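Local coordinates for protein pks18 (Mycobacterium tuberculosis, PDB 1TED) that is a type III polyketide synthase that probably extends medium- and long-chain aliphatic acyl-CoA starters with malonyl-CoA to make tri- and tetraketide alpha-pyrones, at residues V47-A52 with Q74-T79. Sequence-based numbering, arbitrary orientation.
Sequences VNQSDA and QKSRIT
Gln-49 reaches from the first turn of helix 49-57 to the loop 75-79 in a polar, partly buried contact where a strand-to-helix junction meets the run-in to strand 80-82. It is bound at both ends of the residue. Its backbone N donates to Thr-79 O at 3.0 Å; that bond is nearly straight at hydrogen (167°), but the donor stands above the carbonyl plane. At the far end NE2 donates a hydrogen bond to Ser-76 OG, also at 3.0 Å, with the hydroxyl oxygen in the amide plane. The chain sets out with CG anti to the backbone N (chi1 -169°) and then bends at chi2 (68°), which carries the amide obliquely across the Ile-78 side chain, NE2 passing 3.6 Å from Ile-78 CB. CG sits 3.1 Å from Ile-78 O, a close approach.

Little rotational freedom is left to this buried amide: NE2 also donates to Ser-222 O, while OE1 accepts from Arg-81. Ser-76 OG is bonded to Tyr-73 O as well and accepts from Ile-78 N at 3.2 Å, forming an ST turn that shapes the loop following helix 68-74. On the other segment, Asn-48 is the N-cap, its OD1 taking Asp-51 N at 3.3 Å and, weakly, Ser-50 N.

Leu-223 of helix 215-223 packs on Ser-76 and Ile-78, and the side chain of Val-47 lies about 5 Å from the bound myristic acid. Strands 46-48 and 80-82 pair antiparallel, and the Gln-49 N to Thr-79 O bond lies at the end of this small two-stranded sheet, separate from the large mixed sheet of the thiolase fold and beside the acyl-binding tunnel.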
# COMPACT_ATOMS: atom_id res chain seq x y z
N VAL A 47 15.07 -24.17 -9.15
CA VAL A 47 16.12 -23.80 -10.09
C VAL A 47 17.49 -23.90 -9.44
O VAL A 47 17.77 -23.26 -8.44
CB VAL A 47 15.93 -22.36 -10.62
CG1 VAL A 47 17.08 -21.99 -11.53
CG2 VAL A 47 14.64 -22.27 -11.40
N ASN A 48 18.35 -24.74 -10.01
CA ASN A 48 19.68 -24.91 -9.47
C ASN A 48 20.56 -23.75 -9.90
O ASN A 48 20.66 -23.44 -11.09
CB ASN A 48 20.27 -26.24 -9.94
CG ASN A 48 21.61 -26.53 -9.32
OD1 ASN A 48 22.61 -25.90 -9.66
ND2 ASN A 48 21.64 -27.47 -8.38
N GLN A 49 21.19 -23.10 -8.93
CA GLN A 49 22.05 -21.94 -9.18
C GLN A 49 23.19 -22.19 -10.17
O GLN A 49 23.52 -21.31 -10.99
CB GLN A 49 22.62 -21.41 -7.85
CG GLN A 49 23.31 -20.06 -8.00
CD GLN A 49 22.34 -18.93 -8.30
OE1 GLN A 49 21.38 -19.10 -9.07
NE2 GLN A 49 22.58 -17.77 -7.71
N SER A 50 23.80 -23.36 -10.09
CA SER A 50 24.88 -23.72 -11.01
C SER A 50 24.31 -23.82 -12.43
O SER A 50 24.87 -23.24 -13.36
CB SER A 50 25.52 -25.05 -10.61
OG SER A 50 26.09 -24.96 -9.31
N ASP A 51 23.21 -24.55 -12.58
CA ASP A 51 22.57 -24.68 -13.90
C ASP A 51 22.14 -23.29 -14.38
O ASP A 51 22.36 -22.93 -15.54
CB ASP A 51 21.35 -25.61 -13.84
CG ASP A 51 21.69 -27.01 -13.35
OD1 ASP A 51 22.72 -27.57 -13.78
OD2 ASP A 51 20.92 -27.57 -12.54
N ALA A 52 21.55 -22.50 -13.49
CA ALA A 52 21.11 -21.15 -13.84
C ALA A 52 22.27 -20.36 -14.44
O ALA A 52 22.13 -19.73 -15.48
CB ALA A 52 20.57 -20.43 -12.61
N GLN A 74 28.92 -17.29 -8.64
CA GLN A 74 29.60 -18.09 -7.64
C GLN A 74 29.76 -17.26 -6.38
O GLN A 74 30.05 -17.78 -5.30
CB GLN A 74 30.97 -18.57 -8.15
CG GLN A 74 31.87 -17.48 -8.71
CD GLN A 74 33.21 -18.03 -9.18
OE1 GLN A 74 33.26 -18.99 -9.96
NE2 GLN A 74 34.30 -17.42 -8.72
N LYS A 75 29.54 -15.95 -6.51
CA LYS A 75 29.64 -15.05 -5.36
C LYS A 75 28.27 -14.74 -4.75
O LYS A 75 28.16 -13.93 -3.84
CB LYS A 75 30.35 -13.75 -5.78
N SER A 76 27.23 -15.41 -5.23
CA SER A 76 25.87 -15.18 -4.73
C SER A 76 25.59 -15.87 -3.40
O SER A 76 24.78 -15.39 -2.61
CB SER A 76 24.85 -15.65 -5.75
OG SER A 76 24.84 -17.07 -5.83
N ARG A 77 26.25 -17.00 -3.16
CA ARG A 77 26.06 -17.79 -1.96
C ARG A 77 24.66 -18.40 -1.94
O ARG A 77 24.06 -18.61 -0.89
CB ARG A 77 26.30 -16.95 -0.70
CG ARG A 77 27.66 -16.26 -0.67
CD ARG A 77 28.30 -16.31 0.72
NE ARG A 77 29.24 -17.42 0.85
CZ ARG A 77 30.50 -17.39 0.41
NH1 ARG A 77 30.98 -16.31 -0.19
NH2 ARG A 77 31.28 -18.46 0.55
N ILE A 78 24.15 -18.68 -3.14
CA ILE A 78 22.84 -19.27 -3.34
C ILE A 78 22.98 -20.63 -4.02
O ILE A 78 23.70 -20.75 -5.01
CB ILE A 78 21.96 -18.37 -4.23
CG1 ILE A 78 21.61 -17.08 -3.49
CG2 ILE A 78 20.71 -19.12 -4.66
CD1 ILE A 78 20.87 -16.07 -4.34
N THR A 79 22.29 -21.64 -3.51
CA THR A 79 22.33 -22.98 -4.08
C THR A 79 21.09 -23.22 -4.94
O THR A 79 21.19 -23.77 -6.03
CB THR A 79 22.39 -24.04 -2.97
OG1 THR A 79 23.62 -23.89 -2.25
CG2 THR A 79 22.33 -25.43 -3.55